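Local atomic coordinates of ATPase BagA (Mycobacterium tuberculosis H37Rv, PDB entry 6BS3), a protein that hydrolyses ATP as one subunit of the heterodimeric BagAB complex, whose ATPase activity is required for resistance to nitric oxide and elevated glycerol. Residues 42-56 against 80-93. Numbering follows the deposited sequence.
Sequences ALTLAAGGRKVLLVE and ATAERGGQVNALAI
The guanidinium of Arg-84 lies obliquely against the backbone of Gly-48, whose N donates to Glu-83 O (2.9 Å), while its NH1 forms a salt bridge with Glu-83. Within 42-56, the Arg-50 guanidinium meets Leu-45 O edge-on and in plane, donating to it from NE and NH2. The amide of Gln-87 gives an NE2 hydrogen to Asn-89 OD1, lying nearly in the Gln-87 plane. Across the Asn-89 side chain, at about a right angle, comes Leu-53, its CD1 3.6 Å from Asn-89 CB. Parallel strands 51-56 and 86-92 are joined by a ladder from Gln-87 N to Arg-50 O (2.8 Å) through to Ile-93 N to Glu-56 O. On the face carrying Val-52, Leu-54 and Val-88, helix 34-46 packs over the hairpin 77-92: Val-88 has CG1 anti to its backbone N (chi1 179°), against Ala-42 CB, and CG2 3.7 Å from Ala-46 CB. Ala-46 CB also meets Ala-82 CB at 3.5 Å. Glu-56, its carboxylate held by the amides of Gly-62 and Ile-63, has its side chain about 7 Å from the magnesium ion. Backbone bonding thus fixes the register of this P-loop NTPase sheet; small Ala-42, Ala-46 and Ala-82 are consistent with the 7.4 Å axis approach of 42-46 to 86-92.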
ATOM      1  N   ALA A  42      -8.142  13.551  14.609  1.00 37.14           N
ATOM      2  CA  ALA A  42      -7.561  14.008  15.885  1.00 37.26           C
ATOM      3  C   ALA A  42      -7.769  15.505  16.049  1.00 42.18           C
ATOM      4  O   ALA A  42      -8.185  15.933  17.123  1.00 42.66           O
ATOM      5  CB  ALA A  42      -6.069  13.658  15.959  1.00 37.40           C
ATOM      6  N   LEU A  43      -7.528  16.293  14.966  1.00 39.73           N
ATOM      7  CA  LEU A  43      -7.732  17.750  14.932  1.00 40.23           C
ATOM      8  C   LEU A  43      -9.184  18.088  15.162  1.00 44.71           C
ATOM      9  O   LEU A  43      -9.473  19.025  15.904  1.00 45.52           O
ATOM     10  CB  LEU A  43      -7.242  18.399  13.607  1.00 40.18           C
ATOM     11  CG  LEU A  43      -5.709  18.469  13.386  1.00 45.16           C
ATOM     12  CD1 LEU A  43      -5.373  18.791  11.919  1.00 44.50           C
ATOM     13  CD2 LEU A  43      -5.048  19.509  14.322  1.00 45.10           C
ATOM     14  N   THR A  44     -10.100  17.315  14.547  1.00 41.51           N
ATOM     15  CA  THR A  44     -11.547  17.530  14.654  1.00 41.70           C
ATOM     16  C   THR A  44     -12.033  17.305  16.093  1.00 45.18           C
ATOM     17  O   THR A  44     -12.806  18.100  16.592  1.00 45.24           O
ATOM     18  CB  THR A  44     -12.326  16.647  13.642  1.00 43.42           C
ATOM     19  OG1 THR A  44     -11.787  16.814  12.334  1.00 43.03           O
ATOM     20  CG2 THR A  44     -13.791  16.978  13.606  1.00 38.16           C
ATOM     21  N   LEU A  45     -11.573  16.230  16.740  1.00 40.93           N
ATOM     22  CA  LEU A  45     -11.974  15.866  18.087  1.00 40.53           C
ATOM     23  C   LEU A  45     -11.345  16.742  19.156  1.00 46.66           C
ATOM     24  O   LEU A  45     -11.918  16.847  20.236  1.00 47.04           O
ATOM     25  CB  LEU A  45     -11.716  14.366  18.345  1.00 40.67           C
ATOM     26  CG  LEU A  45     -12.484  13.370  17.423  1.00 44.17           C
ATOM     27  CD1 LEU A  45     -12.090  11.970  17.719  1.00 43.24           C
ATOM     28  CD2 LEU A  45     -14.019  13.532  17.554  1.00 43.77           C
ATOM     29  N   ALA A  46     -10.186  17.383  18.867  1.00 44.27           N
ATOM     30  CA  ALA A  46      -9.517  18.281  19.817  1.00 43.88           C
ATOM     31  C   ALA A  46     -10.102  19.679  19.847  1.00 48.77           C
ATOM     32  O   ALA A  46      -9.945  20.359  20.856  1.00 49.38           O
ATOM     33  CB  ALA A  46      -8.024  18.345  19.552  1.00 44.11           C
ATOM     34  N   ALA A  47     -10.783  20.115  18.776  1.00 46.28           N
ATOM     35  CA  ALA A  47     -11.411  21.446  18.706  1.00 47.09           C
ATOM     36  C   ALA A  47     -12.299  21.763  19.930  1.00 53.83           C
ATOM     37  O   ALA A  47     -12.997  20.887  20.429  1.00 54.02           O
ATOM     38  CB  ALA A  47     -12.205  21.591  17.420  1.00 47.45           C
ATOM     39  N   GLY A  48     -12.182  22.985  20.439  1.00 51.51           N
ATOM     40  CA  GLY A  48     -12.924  23.459  21.599  1.00 51.65           C
ATOM     41  C   GLY A  48     -12.271  23.149  22.928  1.00 57.12           C
ATOM     42  O   GLY A  48     -12.945  22.670  23.841  1.00 57.69           O
ATOM     43  N   GLY A  49     -10.966  23.418  23.034  1.00 53.25           N
ATOM     44  CA  GLY A  49     -10.189  23.211  24.258  1.00 52.31           C
ATOM     45  C   GLY A  49     -10.089  21.772  24.745  1.00 54.02           C
ATOM     46  O   GLY A  49      -9.977  21.544  25.951  1.00 54.52           O
ATOM     47  N   ARG A  50     -10.140  20.794  23.825  1.00 47.16           N
ATOM     48  CA  ARG A  50     -10.030  19.367  24.146  1.00 47.10           C
ATOM     49  C   ARG A  50      -8.590  18.862  23.913  1.00 50.58           C
ATOM     50  O   ARG A  50      -7.803  19.535  23.250  1.00 49.87           O
ATOM     51  CB  ARG A  50     -11.056  18.531  23.354  1.00 46.16           C
ATOM     52  CG  ARG A  50     -12.501  19.054  23.485  1.00 54.77           C
ATOM     53  CD  ARG A  50     -13.524  17.952  23.660  1.00 55.44           C
ATOM     54  NE  ARG A  50     -13.450  16.958  22.590  1.00 61.30           N
ATOM     55  CZ  ARG A  50     -14.030  15.763  22.632  1.00 72.08           C
ATOM     56  NH1 ARG A  50     -14.743  15.399  23.689  1.00 58.63           N
ATOM     57  NH2 ARG A  50     -13.895  14.919  21.619  1.00 60.89           N
ATOM     58  N   LYS A  51      -8.231  17.732  24.514  1.00 46.75           N
ATOM     59  CA  LYS A  51      -6.886  17.166  24.381  1.00 46.81           C
ATOM     60  C   LYS A  51      -6.995  15.779  23.778  1.00 48.61           C
ATOM     61  O   LYS A  51      -7.574  14.894  24.403  1.00 48.35           O
ATOM     62  CB  LYS A  51      -6.153  17.129  25.737  1.00 49.53           C
ATOM     63  CG  LYS A  51      -4.663  16.799  25.612  1.00 56.52           C
ATOM     64  CD  LYS A  51      -4.037  16.430  26.949  1.00 58.53           C
ATOM     65  CE  LYS A  51      -3.671  17.621  27.790  1.00 67.74           C
ATOM     66  NZ  LYS A  51      -2.739  17.230  28.878  1.00 84.53           N
ATOM     67  N   VAL A  52      -6.454  15.599  22.556  1.00 43.14           N
ATOM     68  CA  VAL A  52      -6.511  14.323  21.837  1.00 42.15           C
ATOM     69  C   VAL A  52      -5.102  13.747  21.592  1.00 45.55           C
ATOM     70  O   VAL A  52      -4.171  14.492  21.275  1.00 44.89           O
ATOM     71  CB  VAL A  52      -7.362  14.459  20.538  1.00 44.62           C
ATOM     72  CG1 VAL A  52      -7.268  13.216  19.652  1.00 43.94           C
ATOM     73  CG2 VAL A  52      -8.827  14.762  20.873  1.00 43.94           C
ATOM     74  N   LEU A  53      -4.952  12.421  21.767  1.00 41.11           N
ATOM     75  CA  LEU A  53      -3.696  11.733  21.492  1.00 40.33           C
ATOM     76  C   LEU A  53      -3.761  11.003  20.141  1.00 44.44           C
ATOM     77  O   LEU A  53      -4.668  10.196  19.915  1.00 45.14           O
ATOM     78  CB  LEU A  53      -3.289  10.769  22.637  1.00 39.94           C
ATOM     79  CG  LEU A  53      -1.908  10.087  22.490  1.00 43.64           C
ATOM     80  CD1 LEU A  53      -0.756  11.091  22.619  1.00 41.98           C
ATOM     81  CD2 LEU A  53      -1.738   8.998  23.501  1.00 45.56           C
ATOM     82  N   LEU A  54      -2.801  11.297  19.246  1.00 39.85           N
ATOM     83  CA  LEU A  54      -2.658  10.646  17.934  1.00 38.70           C
ATOM     84  C   LEU A  54      -1.536   9.586  18.063  1.00 41.57           C
ATOM     85  O   LEU A  54      -0.379   9.925  18.336  1.00 39.59           O
ATOM     86  CB  LEU A  54      -2.342  11.699  16.839  1.00 37.93           C
ATOM     87  CG  LEU A  54      -2.081  11.193  15.417  1.00 39.95           C
ATOM     88  CD1 LEU A  54      -3.324  10.442  14.830  1.00 38.43           C
ATOM     89  CD2 LEU A  54      -1.586  12.318  14.530  1.00 38.55           C
ATOM     90  N   VAL A  55      -1.897   8.303  17.898  1.00 39.65           N
ATOM     91  CA  VAL A  55      -1.005   7.144  18.094  1.00 38.92           C
ATOM     92  C   VAL A  55      -0.676   6.387  16.801  1.00 44.15           C
ATOM     93  O   VAL A  55      -1.583   6.076  16.033  1.00 45.80           O
ATOM     94  CB  VAL A  55      -1.630   6.178  19.143  1.00 41.34           C
ATOM     95  CG1 VAL A  55      -0.727   4.968  19.423  1.00 41.10           C
ATOM     96  CG2 VAL A  55      -1.990   6.898  20.443  1.00 40.46           C
ATOM     97  N   GLU A  56       0.608   6.062  16.573  1.00 39.65           N
ATOM     98  CA  GLU A  56       0.996   5.185  15.457  1.00 40.13           C
ATOM     99  C   GLU A  56       1.723   3.957  16.042  1.00 45.10           C
ATOM    100  O   GLU A  56       2.386   4.080  17.067  1.00 44.42           O
ATOM    101  CB  GLU A  56       1.751   5.896  14.338  1.00 41.28           C
ATOM    102  CG  GLU A  56       3.170   6.301  14.697  1.00 46.66           C
ATOM    103  CD  GLU A  56       3.882   6.871  13.498  1.00 51.26           C
ATOM    104  OE1 GLU A  56       4.374   8.014  13.600  1.00 47.06           O
ATOM    105  OE2 GLU A  56       3.918   6.195  12.446  1.00 48.19           O
ATOM    106  N   ALA A  80       0.221  19.712  17.455  1.00 44.04           N
ATOM    107  CA  ALA A  80      -0.690  20.636  16.785  1.00 43.59           C
ATOM    108  C   ALA A  80      -1.741  21.278  17.691  1.00 48.58           C
ATOM    109  O   ALA A  80      -2.269  20.649  18.609  1.00 48.26           O
ATOM    110  CB  ALA A  80      -1.367  19.945  15.609  1.00 44.13           C
ATOM    111  N   THR A  81      -2.027  22.545  17.409  1.00 46.74           N
ATOM    112  CA  THR A  81      -3.029  23.333  18.128  1.00 47.99           C
ATOM    113  C   THR A  81      -4.327  23.166  17.324  1.00 54.26           C
ATOM    114  O   THR A  81      -4.346  23.431  16.122  1.00 55.48           O
ATOM    115  CB  THR A  81      -2.588  24.821  18.281  1.00 54.30           C
ATOM    116  OG1 THR A  81      -1.457  24.904  19.164  1.00 52.59           O
ATOM    117  CG2 THR A  81      -3.701  25.722  18.822  1.00 49.72           C
ATOM    118  N   ALA A  82      -5.383  22.662  17.958  1.00 49.90           N
ATOM    119  CA  ALA A  82      -6.673  22.519  17.284  1.00 48.67           C
ATOM    120  C   ALA A  82      -7.446  23.833  17.458  1.00 53.54           C
ATOM    121  O   ALA A  82      -7.021  24.691  18.223  1.00 52.87           O
ATOM    122  CB  ALA A  82      -7.449  21.376  17.898  1.00 48.54           C
ATOM    123  N   GLU A  83      -8.575  23.984  16.755  1.00 53.67           N
ATOM    124  CA  GLU A  83      -9.487  25.129  16.828  1.00 54.88           C
ATOM    125  C   GLU A  83      -9.901  25.449  18.267  1.00 60.05           C
ATOM    126  O   GLU A  83     -10.218  24.540  19.038  1.00 60.89           O
ATOM    127  CB  GLU A  83     -10.759  24.820  16.028  1.00 56.76           C
ATOM    128  CG  GLU A  83     -10.690  25.121  14.543  1.00 70.78           C
ATOM    129  CD  GLU A  83     -12.047  25.229  13.866  1.00104.08           C
ATOM    130  OE1 GLU A  83     -13.065  25.432  14.574  1.00 93.44           O
ATOM    131  OE2 GLU A  83     -12.090  25.123  12.618  1.00106.60           O
ATOM    132  N   ARG A  84      -9.882  26.736  18.623  1.00 56.42           N
ATOM    133  CA  ARG A  84     -10.308  27.272  19.924  1.00 56.53           C
ATOM    134  C   ARG A  84      -9.632  26.614  21.153  1.00 58.99           C
ATOM    135  O   ARG A  84     -10.314  26.222  22.110  1.00 57.96           O
ATOM    136  CB  ARG A  84     -11.862  27.251  20.069  1.00 58.06           C
ATOM    137  CG  ARG A  84     -12.635  27.858  18.883  1.00 64.11           C
ATOM    138  CD  ARG A  84     -14.153  27.688  18.988  1.00 69.07           C
ATOM    139  NE  ARG A  84     -14.578  26.292  19.177  1.00 76.25           N
ATOM    140  CZ  ARG A  84     -14.754  25.413  18.193  1.00 86.96           C
ATOM    141  NH1 ARG A  84     -14.536  25.765  16.930  1.00 75.83           N
ATOM    142  NH2 ARG A  84     -15.156  24.180  18.463  1.00 69.10           N
ATOM    143  N   GLY A  85      -8.302  26.560  21.132  1.00 55.91           N
ATOM    144  CA  GLY A  85      -7.504  26.079  22.262  1.00 55.25           C
ATOM    145  C   GLY A  85      -7.385  24.582  22.456  1.00 58.47           C
ATOM    146  O   GLY A  85      -6.956  24.121  23.517  1.00 60.39           O
ATOM    147  N   GLY A  86      -7.758  23.822  21.446  1.00 51.19           N
ATOM    148  CA  GLY A  86      -7.634  22.382  21.509  1.00 49.51           C
ATOM    149  C   GLY A  86      -6.194  21.972  21.293  1.00 50.68           C
ATOM    150  O   GLY A  86      -5.387  22.745  20.775  1.00 48.75           O
ATOM    151  N   GLN A  87      -5.873  20.743  21.661  1.00 46.19           N
ATOM    152  CA  GLN A  87      -4.525  20.243  21.547  1.00 46.06           C
ATOM    153  C   GLN A  87      -4.478  18.810  21.066  1.00 48.25           C
ATOM    154  O   GLN A  87      -5.203  17.948  21.560  1.00 46.60           O
ATOM    155  CB  GLN A  87      -3.839  20.382  22.912  1.00 47.49           C
ATOM    156  CG  GLN A  87      -2.476  19.732  23.042  1.00 52.29           C
ATOM    157  CD  GLN A  87      -1.852  20.077  24.364  1.00 57.75           C
ATOM    158  OE1 GLN A  87      -2.057  21.159  24.909  1.00 58.26           O
ATOM    159  NE2 GLN A  87      -1.059  19.174  24.898  1.00 47.07           N
ATOM    160  N   VAL A  88      -3.575  18.560  20.120  1.00 45.48           N
ATOM    161  CA  VAL A  88      -3.283  17.227  19.624  1.00 44.55           C
ATOM    162  C   VAL A  88      -1.847  16.856  20.035  1.00 46.37           C
ATOM    163  O   VAL A  88      -0.901  17.531  19.646  1.00 44.46           O
ATOM    164  CB  VAL A  88      -3.526  17.053  18.101  1.00 47.12           C
ATOM    165  CG1 VAL A  88      -3.172  15.637  17.652  1.00 45.47           C
ATOM    166  CG2 VAL A  88      -4.969  17.397  17.731  1.00 46.85           C
ATOM    167  N   ASN A  89      -1.712  15.793  20.832  1.00 43.59           N
ATOM    168  CA  ASN A  89      -0.436  15.204  21.233  1.00 42.79           C
ATOM    169  C   ASN A  89      -0.142  14.025  20.312  1.00 44.65           C
ATOM    170  O   ASN A  89      -1.076  13.394  19.814  1.00 43.01           O
ATOM    171  CB  ASN A  89      -0.483  14.717  22.683  1.00 42.56           C
ATOM    172  CG  ASN A  89      -0.263  15.782  23.709  1.00 51.01           C
ATOM    173  OD1 ASN A  89      -0.160  16.956  23.387  1.00 46.12           O
ATOM    174  ND2 ASN A  89      -0.176  15.389  24.976  1.00 42.51           N
ATOM    175  N   ALA A  90       1.152  13.701  20.107  1.00 40.76           N
ATOM    176  CA  ALA A  90       1.562  12.579  19.261  1.00 39.37           C
ATOM    177  C   ALA A  90       2.299  11.517  20.040  1.00 42.96           C
ATOM    178  O   ALA A  90       3.146  11.839  20.875  1.00 44.06           O
ATOM    179  CB  ALA A  90       2.434  13.066  18.095  1.00 39.17           C
ATOM    180  N   LEU A  91       2.012  10.252  19.749  1.00 39.03           N
ATOM    181  CA  LEU A  91       2.768   9.151  20.339  1.00 38.69           C
ATOM    182  C   LEU A  91       3.213   8.130  19.276  1.00 42.85           C
ATOM    183  O   LEU A  91       2.410   7.324  18.818  1.00 43.44           O
ATOM    184  CB  LEU A  91       2.098   8.466  21.555  1.00 37.83           C
ATOM    185  CG  LEU A  91       2.946   7.310  22.190  1.00 41.88           C
ATOM    186  CD1 LEU A  91       4.247   7.825  22.885  1.00 40.83           C
ATOM    187  CD2 LEU A  91       2.108   6.470  23.134  1.00 46.30           C
ATOM    188  N   ALA A  92       4.488   8.185  18.875  1.00 40.76           N
ATOM    189  CA  ALA A  92       5.050   7.199  17.939  1.00 40.92           C
ATOM    190  C   ALA A  92       5.552   6.077  18.860  1.00 45.75           C
ATOM    191  O   ALA A  92       6.553   6.270  19.565  1.00 45.29           O
ATOM    192  CB  ALA A  92       6.207   7.810  17.145  1.00 41.24           C
ATOM    193  N   ILE A  93       4.775   4.980  18.990  1.00 42.95           N
ATOM    194  CA  ILE A  93       5.171   3.889  19.899  1.00 43.84           C
ATOM    195  C   ILE A  93       6.472   3.226  19.395  1.00 50.37           C
ATOM    196  O   ILE A  93       6.575   2.858  18.223  1.00 50.84           O
ATOM    197  CB  ILE A  93       4.043   2.839  20.170  1.00 46.65           C
ATOM    198  CG1 ILE A  93       2.789   3.479  20.823  1.00 45.96           C
ATOM    199  CG2 ILE A  93       4.581   1.669  21.030  1.00 47.36           C
ATOM    200  CD1 ILE A  93       1.502   2.514  20.853  1.00 41.37           C
TER
HETATM  201  O   HOH W   1       5.116   3.307  16.021  1.00 40.59           O